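KDGF (Halomonas sp., PDB 5FQ0) probably converts unsaturated uronic acid sugars from pectin and alginate breakdown into their linear keto forms, as a small metal-binding cupin. Local coordinates at residues Gly20-Ile25 and Cys36-Arg41; Leu32-Val37 and Ile101-Pro106; Phe64-Glu69 and His89-Leu94. One frame throughout, in Å; residues are numbered along the deposited sequence.

Contact 1. Residues Gly20-Ile25 and Cys36-Arg41; sequences GIQRKI and CVKFDR
Ile21 lies alongside Phe39, both side chains pointing the same way, with CG1 of the isoleucine above one face of the ring near its rim and CD1 3.9 Å from ring atom CE2. The two residues form a non-hydrogen-bonded pair in an antiparallel beta hairpin, strand 21-29 turning back into strand 32-39 of the cupin barrel. The other branch of Ile21, CG2, stands anti to the backbone N and meets Val37 CG1 at 3.7 Å; branched Ile and Val pack together here, and Phe39 meets the ring of Phe64 edge-to-face. Arg23 also starts on this face, but its chain leads away from strand 32-39, and its NH1 makes a weak hydrogen bond to a citrate that probably comes from the crystallisation liquor.

The face of Gln22, Lys24 and Lys38 is largely polar, with Cys36 also on it. Gln22 and Lys38 run side by side, and NZ of the lysine donates to OE1 of the glutamine at 2.8 Å, tilted 22° from the plane of the amide. Lys38 reaches it because its chain bends twice, at chi3 (59°) and chi4, bringing NZ over toward strand 21-29. Gln22 NE2 is held by Asp16, which fixes which way round the amide lies. Lys38 and Lys24 each make a cation-pi contact with Trp14, and Lys24 NZ is also hydrogen-bonded to His12 O. With an alanine here instead of Gln22, the Lys38 ammonium would probably lose its amide oxygen and Asp16 its NE2 partner.

Paired backbone bonds join Gln22 to Lys38 and Lys24 to Cys36. At the open end of the hairpin Gly20 adopts a positive phi, a conformation glycine accepts easily, and Asp40 N donates to its carbonyl oxygen O at 2.9 Å, while Asp40 OD2 rests 3.3 Å from Gly20 CA.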
loop_
_atom_site.group_PDB
_atom_site.type_symbol
_atom_site.label_atom_id
_atom_site.label_comp_id
_atom_site.label_asym_id
_atom_site.label_seq_id
_atom_site.Cartn_x
_atom_site.Cartn_y
_atom_site.Cartn_z
ATOM N N GLY B 20 -15.933 -15.826 0.318
ATOM C CA GLY B 20 -15.856 -14.577 1.110
ATOM C C GLY B 20 -14.683 -13.667 0.793
ATOM O O GLY B 20 -14.549 -12.599 1.403
ATOM N N ILE B 21 -13.811 -14.086 -0.134
ATOM C CA ILE B 21 -12.592 -13.316 -0.447
ATOM C C ILE B 21 -12.352 -13.147 -1.958
ATOM O O ILE B 21 -12.253 -14.126 -2.686
ATOM C CB ILE B 21 -11.332 -13.927 0.230
ATOM C CG1 ILE B 21 -11.527 -14.060 1.744
ATOM C CG2 ILE B 21 -10.082 -13.094 -0.045
ATOM C CD1 ILE B 21 -10.350 -14.743 2.426
ATOM N N GLN B 22 -12.223 -11.899 -2.394
ATOM C CA GLN B 22 -11.853 -11.551 -3.775
ATOM C C GLN B 22 -10.652 -10.606 -3.796
ATOM O O GLN B 22 -10.347 -9.939 -2.781
ATOM C CB GLN B 22 -13.019 -10.861 -4.465
ATOM C CG GLN B 22 -14.253 -11.747 -4.584
ATOM C CD GLN B 22 -15.270 -11.138 -5.517
ATOM O OE1 GLN B 22 -15.641 -9.979 -5.376
ATOM N NE2 GLN B 22 -15.672 -11.893 -6.506
ATOM N N ARG B 23 -9.985 -10.506 -4.947
ATOM C CA ARG B 23 -8.853 -9.598 -5.045
ATOM C C ARG B 23 -8.634 -9.042 -6.417
ATOM O O ARG B 23 -9.173 -9.545 -7.388
ATOM C CB ARG B 23 -7.555 -10.269 -4.579
ATOM C CG ARG B 23 -6.937 -11.244 -5.555
ATOM C CD ARG B 23 -5.639 -11.754 -4.934
ATOM N NE ARG B 23 -5.198 -12.918 -5.674
ATOM C CZ ARG B 23 -4.832 -14.072 -5.142
ATOM N NH1 ARG B 23 -4.773 -14.240 -3.831
ATOM N NH2 ARG B 23 -4.485 -15.051 -5.947
ATOM N N LYS B 24 -7.832 -7.999 -6.480
ATOM C CA LYS B 24 -7.285 -7.527 -7.749
ATOM C C LYS B 24 -5.775 -7.326 -7.546
ATOM O O LYS B 24 -5.366 -6.660 -6.564
ATOM C CB LYS B 24 -7.901 -6.204 -8.152
ATOM C CG LYS B 24 -9.426 -6.186 -8.257
ATOM C CD LYS B 24 -9.875 -4.852 -8.846
ATOM C CE LYS B 24 -11.399 -4.680 -8.754
ATOM N NZ LYS B 24 -11.885 -3.478 -9.508
ATOM N N ILE B 25 -4.971 -7.864 -8.463
ATOM C CA ILE B 25 -3.523 -7.617 -8.468
ATOM C C ILE B 25 -3.342 -6.180 -8.946
ATOM O O ILE B 25 -3.707 -5.878 -10.054
ATOM C CB ILE B 25 -2.768 -8.539 -9.455
ATOM C CG1 ILE B 25 -3.089 -10.037 -9.194
ATOM C CG2 ILE B 25 -1.246 -8.235 -9.418
ATOM C CD1 ILE B 25 -2.733 -10.499 -7.816
ATOM N N CYS B 36 -5.038 -5.621 -3.949
ATOM C CA CYS B 36 -6.175 -5.116 -3.167
ATOM C C CYS B 36 -7.038 -6.334 -2.854
ATOM O O CYS B 36 -7.465 -7.026 -3.785
ATOM C CB CYS B 36 -6.966 -4.049 -3.950
ATOM S SG CYS B 36 -8.416 -3.415 -3.072
ATOM N N VAL B 37 -7.284 -6.602 -1.561
ATOM C CA VAL B 37 -8.063 -7.791 -1.134
ATOM C C VAL B 37 -9.368 -7.367 -0.424
ATOM O O VAL B 37 -9.361 -6.562 0.519
ATOM C CB VAL B 37 -7.243 -8.755 -0.216
ATOM C CG1 VAL B 37 -7.968 -10.112 -0.047
ATOM C CG2 VAL B 37 -5.829 -8.970 -0.776
ATOM N N LYS B 38 -10.484 -7.905 -0.907
ATOM C CA LYS B 38 -11.814 -7.597 -0.382
ATOM C C LYS B 38 -12.400 -8.788 0.374
ATOM O O LYS B 38 -12.560 -9.882 -0.199
ATOM C CB LYS B 38 -12.767 -7.239 -1.531
ATOM C CG LYS B 38 -14.174 -6.852 -1.063
ATOM C CD LYS B 38 -14.977 -6.203 -2.177
ATOM C CE LYS B 38 -15.125 -7.108 -3.403
ATOM N NZ LYS B 38 -16.049 -8.248 -3.248
ATOM N N PHE B 39 -12.779 -8.541 1.633
ATOM C CA PHE B 39 -13.340 -9.563 2.496
ATOM C C PHE B 39 -14.819 -9.262 2.736
ATOM O O PHE B 39 -15.186 -8.140 2.991
ATOM C CB PHE B 39 -12.655 -9.495 3.868
ATOM C CG PHE B 39 -11.282 -10.093 3.918
ATOM C CD1 PHE B 39 -10.228 -9.532 3.212
ATOM C CD2 PHE B 39 -11.028 -11.194 4.767
ATOM C CE1 PHE B 39 -8.950 -10.079 3.313
ATOM C CE2 PHE B 39 -9.766 -11.754 4.854
ATOM C CZ PHE B 39 -8.723 -11.198 4.135
ATOM N N ASP B 40 -15.651 -10.285 2.661
ATOM C CA ASP B 40 -16.977 -10.234 3.224
ATOM C C ASP B 40 -16.818 -10.192 4.736
ATOM O O ASP B 40 -15.783 -10.596 5.271
ATOM C CB ASP B 40 -17.712 -11.508 2.845
ATOM C CG ASP B 40 -18.030 -11.567 1.380
ATOM O OD1 ASP B 40 -17.840 -10.563 0.646
ATOM O OD2 ASP B 40 -18.526 -12.613 0.977
ATOM N N ARG B 41 -17.828 -9.676 5.427
ATOM C CA ARG B 41 -17.793 -9.651 6.884
ATOM C C ARG B 41 -17.647 -11.071 7.467
ATOM O O ARG B 41 -18.301 -12.015 7.028
ATOM C CB ARG B 41 -19.050 -8.970 7.387
ATOM C CG ARG B 41 -19.372 -9.176 8.837
ATOM C CD ARG B 41 -20.876 -9.307 8.799
ATOM N NE ARG B 41 -21.551 -8.146 9.301
ATOM C CZ ARG B 41 -22.813 -7.821 9.053
ATOM N NH1 ARG B 41 -23.585 -8.506 8.221
ATOM N NH2 ARG B 41 -23.293 -6.764 9.662
#

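Contact 2. Residues Leu32-Val37 and Ile101-Pro106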
loop_
_atom_site.group_PDB
_atom_site.type_symbol
_atom_site.label_atom_id
_atom_site.label_comp_id
_atom_site.label_asym_id
_atom_site.label_seq_id
_atom_site.Cartn_x
_atom_site.Cartn_y
_atom_site.Cartn_z
ATOM N N LEU B 32 8.557 -6.064 -5.736
ATOM C CA LEU B 32 7.517 -5.321 -5.031
ATOM C C LEU B 32 6.173 -5.577 -5.671
ATOM O O LEU B 32 6.053 -5.584 -6.883
ATOM C CB LEU B 32 7.822 -3.810 -5.091
ATOM C CG LEU B 32 7.004 -2.834 -4.246
ATOM C CD1 LEU B 32 7.084 -3.199 -2.774
ATOM C CD2 LEU B 32 7.458 -1.395 -4.500
ATOM N N MET B 33 5.149 -5.769 -4.846
ATOM C CA MET B 33 3.820 -6.070 -5.349
ATOM C C MET B 33 2.754 -5.505 -4.398
ATOM O O MET B 33 2.945 -5.500 -3.163
ATOM C CB MET B 33 3.664 -7.592 -5.488
ATOM C CG MET B 33 2.273 -8.075 -5.919
ATOM S SD MET B 33 2.120 -9.877 -6.093
ATOM C CE MET B 33 1.926 -10.138 -7.833
ATOM N N ALA B 34 1.652 -5.037 -4.975
ATOM C CA ALA B 34 0.492 -4.582 -4.222
ATOM C C ALA B 34 -0.725 -5.348 -4.731
ATOM O O ALA B 34 -0.894 -5.514 -5.944
ATOM C CB ALA B 34 0.291 -3.062 -4.387
ATOM N N VAL B 35 -1.571 -5.789 -3.805
ATOM C CA VAL B 35 -2.778 -6.543 -4.123
ATOM C C VAL B 35 -3.901 -5.905 -3.320
ATOM O O VAL B 35 -3.738 -5.640 -2.133
ATOM C CB VAL B 35 -2.647 -8.036 -3.706
ATOM C CG1 VAL B 35 -3.871 -8.825 -4.150
ATOM C CG2 VAL B 35 -1.362 -8.655 -4.267
ATOM N N CYS B 36 -5.038 -5.621 -3.949
ATOM C CA CYS B 36 -6.175 -5.116 -3.167
ATOM C C CYS B 36 -7.038 -6.334 -2.854
ATOM O O CYS B 36 -7.465 -7.026 -3.785
ATOM C CB CYS B 36 -6.966 -4.049 -3.950
ATOM S SG CYS B 36 -8.416 -3.415 -3.072
ATOM N N VAL B 37 -7.284 -6.602 -1.561
ATOM C CA VAL B 37 -8.063 -7.791 -1.134
ATOM C C VAL B 37 -9.368 -7.367 -0.424
ATOM O O VAL B 37 -9.361 -6.562 0.519
ATOM C CB VAL B 37 -7.243 -8.755 -0.216
ATOM C CG1 VAL B 37 -7.968 -10.112 -0.047
ATOM C CG2 VAL B 37 -5.829 -8.970 -0.776
ATOM N N ILE B 101 -4.914 -3.508 1.497
ATOM C CA ILE B 101 -3.888 -3.582 0.462
ATOM C C ILE B 101 -2.774 -4.436 1.054
ATOM O O ILE B 101 -2.116 -4.006 2.032
ATOM C CB ILE B 101 -3.360 -2.176 0.070
ATOM C CG1 ILE B 101 -4.499 -1.201 -0.163
ATOM C CG2 ILE B 101 -2.569 -2.264 -1.221
ATOM C CD1 ILE B 101 -5.531 -1.685 -1.170
ATOM N N ASP B 102 -2.599 -5.653 0.533
ATOM C CA ASP B 102 -1.445 -6.450 0.928
ATOM C C ASP B 102 -0.257 -6.073 0.047
ATOM O O ASP B 102 -0.364 -6.113 -1.183
ATOM C CB ASP B 102 -1.723 -7.945 0.794
ATOM C CG ASP B 102 -2.595 -8.468 1.902
ATOM O OD1 ASP B 102 -2.530 -7.921 3.029
ATOM O OD2 ASP B 102 -3.302 -9.448 1.630
ATOM N N LEU B 103 0.857 -5.715 0.693
ATOM C CA LEU B 103 2.105 -5.315 0.027
ATOM C C LEU B 103 3.190 -6.360 0.313
ATOM O O LEU B 103 3.322 -6.807 1.452
ATOM C CB LEU B 103 2.548 -3.938 0.556
ATOM C CG LEU B 103 1.314 -3.050 0.800
ATOM C CD1 LEU B 103 1.672 -1.863 1.653
ATOM C CD2 LEU B 103 0.724 -2.598 -0.537
ATOM N N PHE B 104 3.966 -6.725 -0.704
ATOM C CA PHE B 104 4.941 -7.817 -0.579
ATOM C C PHE B 104 6.293 -7.444 -1.172
ATOM O O PHE B 104 6.366 -6.665 -2.122
ATOM C CB PHE B 104 4.464 -9.104 -1.290
ATOM C CG PHE B 104 3.185 -9.698 -0.734
ATOM C CD1 PHE B 104 3.216 -10.586 0.346
ATOM C CD2 PHE B 104 1.953 -9.385 -1.317
ATOM C CE1 PHE B 104 2.043 -11.158 0.821
ATOM C CE2 PHE B 104 0.776 -9.924 -0.847
ATOM C CZ PHE B 104 0.812 -10.820 0.234
ATOM N N SER B 105 7.359 -8.000 -0.595
ATOM C CA SER B 105 8.674 -8.004 -1.215
ATOM C C SER B 105 9.279 -9.376 -0.892
ATOM O O SER B 105 9.271 -9.781 0.274
ATOM C CB SER B 105 9.560 -6.902 -0.664
ATOM O OG SER B 105 10.837 -6.960 -1.307
ATOM N N PRO B 106 9.739 -10.122 -1.903
ATOM C CA PRO B 106 9.602 -9.740 -3.307
ATOM C C PRO B 106 8.167 -9.955 -3.760
ATOM O O PRO B 106 7.264 -10.082 -2.929
ATOM C CB PRO B 106 10.559 -10.717 -4.030
ATOM C CG PRO B 106 10.596 -11.920 -3.150
ATOM C CD PRO B 106 10.541 -11.356 -1.742
#
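Val37 and Asp102 approach at a slant, the valine's CG2 methyl 3.5 Å from carboxylate oxygen OD2 of the aspartate. The other carboxylate oxygen, OD1, has a weak hydrogen bond to Gln55 NE2, so Asp102 stands behind a residue of the nickel site. On the same side of the sheet Val35 turns CG2, anti to its carbonyl carbon, to the edge of the Phe104 ring, 4.2 Å from CE2. The ring of Phe104 also packs on Gln55, a nickel ligand, and lies about 4 Å from the ion at the nearest atoms.

Strands 32-39 and 98-105 are antiparallel neighbours in the larger sheet of the cupin beta-barrel, and four backbone hydrogen bonds tie Met33 to Phe104 and Val35 to Asp102.

On the face of Ala34, Cys36, Ile101 and Leu103 the contacts between the strands are apolar. Small Ala34 lets Leu103 come close, with CD2 at 3.9 Å from its CB. Ile101 swings its CD1 end over to Cys36, touching SG at 3.9 Å, because chi1 and chi2 (-54°) fold the ethyl arm toward the neighbouring strand. Ile101 and Leu103 also pack on side chains of the second subunit, as does Leu32, whose own CD1 lies 3.6 Å from Phe104 O.

Contact 3. Residues Phe64-Glu69 and His89-Leu94; sequences FEVELE and HGAVAL. With NI (nickel (II) ion), chain H.
His89, placed opposite Leu68 at the end of an antiparallel strand pair, turns its ring away from strand 64-68 and binds nickel through NE2 at 2.1 Å. Its CG sits between the backbone N and the carbonyl carbon (chi1 59°), which swings the imidazole off the neighbouring strand while CB stays against it, 3.8 Å from Leu68 CD2. The backbone is drawn in tightly here as well, with His89 CA 2.9 Å from Glu67 O in a CA-H...O contact.

Strands 64-68 and 89-93 belong to the smaller sheet of the cupin barrel. Backbone bonds run both ways between Glu65 and Val92 and between Glu67 and Gly90. Gly90 has no side chain to set beside the extended chain of Glu67.

On the face shared with His89, Phe64 sets its ring obliquely beside two small residues: CE2 reaches Ala93 CB at 4.0 Å and CD2 reaches Ala91 CB at 4.1 Å. Alanines suit the bulky ring, which also packs edge-to-face on Phe39. Val66 CG2 adds a looser touch to Ala91, and Leu94, at the outer end, bends back until CD1 lies 3.6 Å from Glu65 N.

His48, His50 and Gln55 complete the protein's share of the nickel site, and ND1 of His89 is hydrogen-bonded to Thr87 O. With one ring nitrogen on the metal and the other on a backbone oxygen, the imidazole is probably held in both rotation and position, and the strand pairing and the Thr87 carbonyl together are likely to keep NE2 directed at the ion.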
loop_
_atom_site.group_PDB
_atom_site.type_symbol
_atom_site.label_atom_id
_atom_site.label_comp_id
_atom_site.label_asym_id
_atom_site.label_seq_id
_atom_site.Cartn_x
_atom_site.Cartn_y
_atom_site.Cartn_z
ATOM N N PHE B 64 -10.690 -4.943 10.353
ATOM C CA PHE B 64 -10.195 -6.319 10.533
ATOM C C PHE B 64 -9.699 -6.511 11.957
ATOM O O PHE B 64 -9.107 -5.581 12.538
ATOM C CB PHE B 64 -8.963 -6.571 9.642
ATOM C CG PHE B 64 -9.251 -6.526 8.173
ATOM C CD1 PHE B 64 -9.299 -5.306 7.485
ATOM C CD2 PHE B 64 -9.480 -7.697 7.476
ATOM C CE1 PHE B 64 -9.572 -5.285 6.108
ATOM C CE2 PHE B 64 -9.753 -7.685 6.114
ATOM C CZ PHE B 64 -9.778 -6.488 5.419
ATOM N N GLU B 65 -9.878 -7.716 12.500
ATOM C CA GLU B 65 -9.034 -8.087 13.628
ATOM C C GLU B 65 -7.837 -8.830 13.057
ATOM O O GLU B 65 -7.985 -9.863 12.387
ATOM C CB GLU B 65 -9.720 -8.934 14.691
ATOM C CG GLU B 65 -8.626 -9.466 15.617
ATOM C CD GLU B 65 -9.078 -10.000 16.959
ATOM O OE1 GLU B 65 -9.300 -9.179 17.882
ATOM O OE2 GLU B 65 -9.143 -11.239 17.108
ATOM N N VAL B 66 -6.656 -8.295 13.295
ATOM C CA VAL B 66 -5.446 -8.876 12.731
ATOM C C VAL B 66 -4.668 -9.514 13.873
ATOM O O VAL B 66 -4.540 -8.925 14.972
ATOM C CB VAL B 66 -4.586 -7.825 11.999
ATOM C CG1 VAL B 66 -3.173 -8.356 11.745
ATOM C CG2 VAL B 66 -5.247 -7.424 10.676
ATOM N N GLU B 67 -4.175 -10.714 13.598
ATOM C CA GLU B 67 -3.332 -11.451 14.523
ATOM C C GLU B 67 -1.900 -11.500 14.022
ATOM O O GLU B 67 -1.649 -11.950 12.898
ATOM C CB GLU B 67 -3.864 -12.870 14.696
ATOM C CG GLU B 67 -3.010 -13.693 15.633
ATOM C CD GLU B 67 -3.512 -15.117 15.771
ATOM O OE1 GLU B 67 -4.161 -15.638 14.834
ATOM O OE2 GLU B 67 -3.253 -15.703 16.838
ATOM N N LEU B 68 -0.975 -11.032 14.864
ATOM C CA LEU B 68 0.434 -11.004 14.555
ATOM C C LEU B 68 1.172 -11.740 15.659
ATOM O O LEU B 68 1.258 -11.235 16.775
ATOM C CB LEU B 68 0.938 -9.570 14.550
ATOM C CG LEU B 68 1.136 -8.755 13.291
ATOM C CD1 LEU B 68 1.950 -7.526 13.716
ATOM C CD2 LEU B 68 1.840 -9.585 12.210
ATOM N N GLU B 69 1.705 -12.907 15.329
ATOM C CA GLU B 69 2.356 -13.820 16.291
ATOM C C GLU B 69 1.562 -13.857 17.603
ATOM O O GLU B 69 2.076 -13.474 18.652
ATOM C CB GLU B 69 3.827 -13.425 16.539
ATOM C CG GLU B 69 4.817 -13.789 15.427
ATOM C CD GLU B 69 5.004 -15.290 15.191
ATOM O OE1 GLU B 69 4.511 -16.101 16.024
ATOM O OE2 GLU B 69 5.645 -15.672 14.178
ATOM N N HIS B 89 0.714 -14.488 10.814
ATOM C CA HIS B 89 -0.263 -13.425 10.763
ATOM C C HIS B 89 -1.526 -14.007 10.146
ATOM O O HIS B 89 -1.477 -15.002 9.404
ATOM C CB HIS B 89 0.274 -12.215 9.952
ATOM C CG HIS B 89 0.649 -12.546 8.536
ATOM N ND1 HIS B 89 1.794 -13.252 8.208
ATOM C CD2 HIS B 89 0.015 -12.297 7.369
ATOM C CE1 HIS B 89 1.838 -13.432 6.901
ATOM N NE2 HIS B 89 0.791 -12.826 6.363
ATOM N N GLY B 90 -2.651 -13.410 10.495
ATOM C CA GLY B 90 -3.982 -13.828 10.015
ATOM C C GLY B 90 -4.946 -12.686 10.275
ATOM O O GLY B 90 -4.582 -11.699 10.923
ATOM N N ALA B 91 -6.175 -12.808 9.791
ATOM C CA ALA B 91 -7.164 -11.717 9.924
ATOM C C ALA B 91 -8.587 -12.236 9.899
ATOM O O ALA B 91 -8.890 -13.210 9.220
ATOM C CB ALA B 91 -6.991 -10.694 8.778
ATOM N N VAL B 92 -9.471 -11.530 10.593
ATOM C CA VAL B 92 -10.895 -11.750 10.447
ATOM C C VAL B 92 -11.484 -10.395 10.054
ATOM O O VAL B 92 -11.303 -9.392 10.758
ATOM C CB VAL B 92 -11.569 -12.288 11.755
ATOM C CG1 VAL B 92 -13.067 -12.564 11.529
ATOM C CG2 VAL B 92 -10.889 -13.559 12.255
ATOM N N ALA B 93 -12.154 -10.350 8.909
ATOM C CA ALA B 93 -12.837 -9.112 8.503
ATOM C C ALA B 93 -14.033 -8.843 9.432
ATOM O O ALA B 93 -14.797 -9.770 9.741
ATOM C CB ALA B 93 -13.335 -9.243 7.092
ATOM N N LEU B 94 -14.203 -7.588 9.849
ATOM C CA LEU B 94 -15.311 -7.224 10.766
ATOM C C LEU B 94 -16.540 -6.574 10.059
ATOM O O LEU B 94 -17.587 -6.423 10.682
ATOM C CB LEU B 94 -14.791 -6.320 11.933
ATOM C CG LEU B 94 -13.511 -6.893 12.600
ATOM C CD1 LEU B 94 -12.837 -5.974 13.599
ATOM C CD2 LEU B 94 -13.843 -8.232 13.241
HETATM NI NI NI H . 0.368 -13.337 4.370
#

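In the fold
Contacts 1 and 2 lie on the larger sheet and share strand 32-39: contact 1 pairs it with strand 21-29, contact 2 with strand 98-105, and Arg23 packs on Val35 where they meet. Contact 3 belongs to the smaller sheet, its centre about 17 Å from that of contact 2, across the barrel. Phe39 of contact 1 packs on Phe64 and Ala93, joining the two sheets. Contact 2 is the most buried, largely apolar and turned partly to the second subunit. Contacts 1 and 3 are only partly buried; contact 1 has a mainly apolar and a mainly polar face, contact 3 brings a metal ligand. His89 binds the nickel; Phe104 of contact 2 merely lies near.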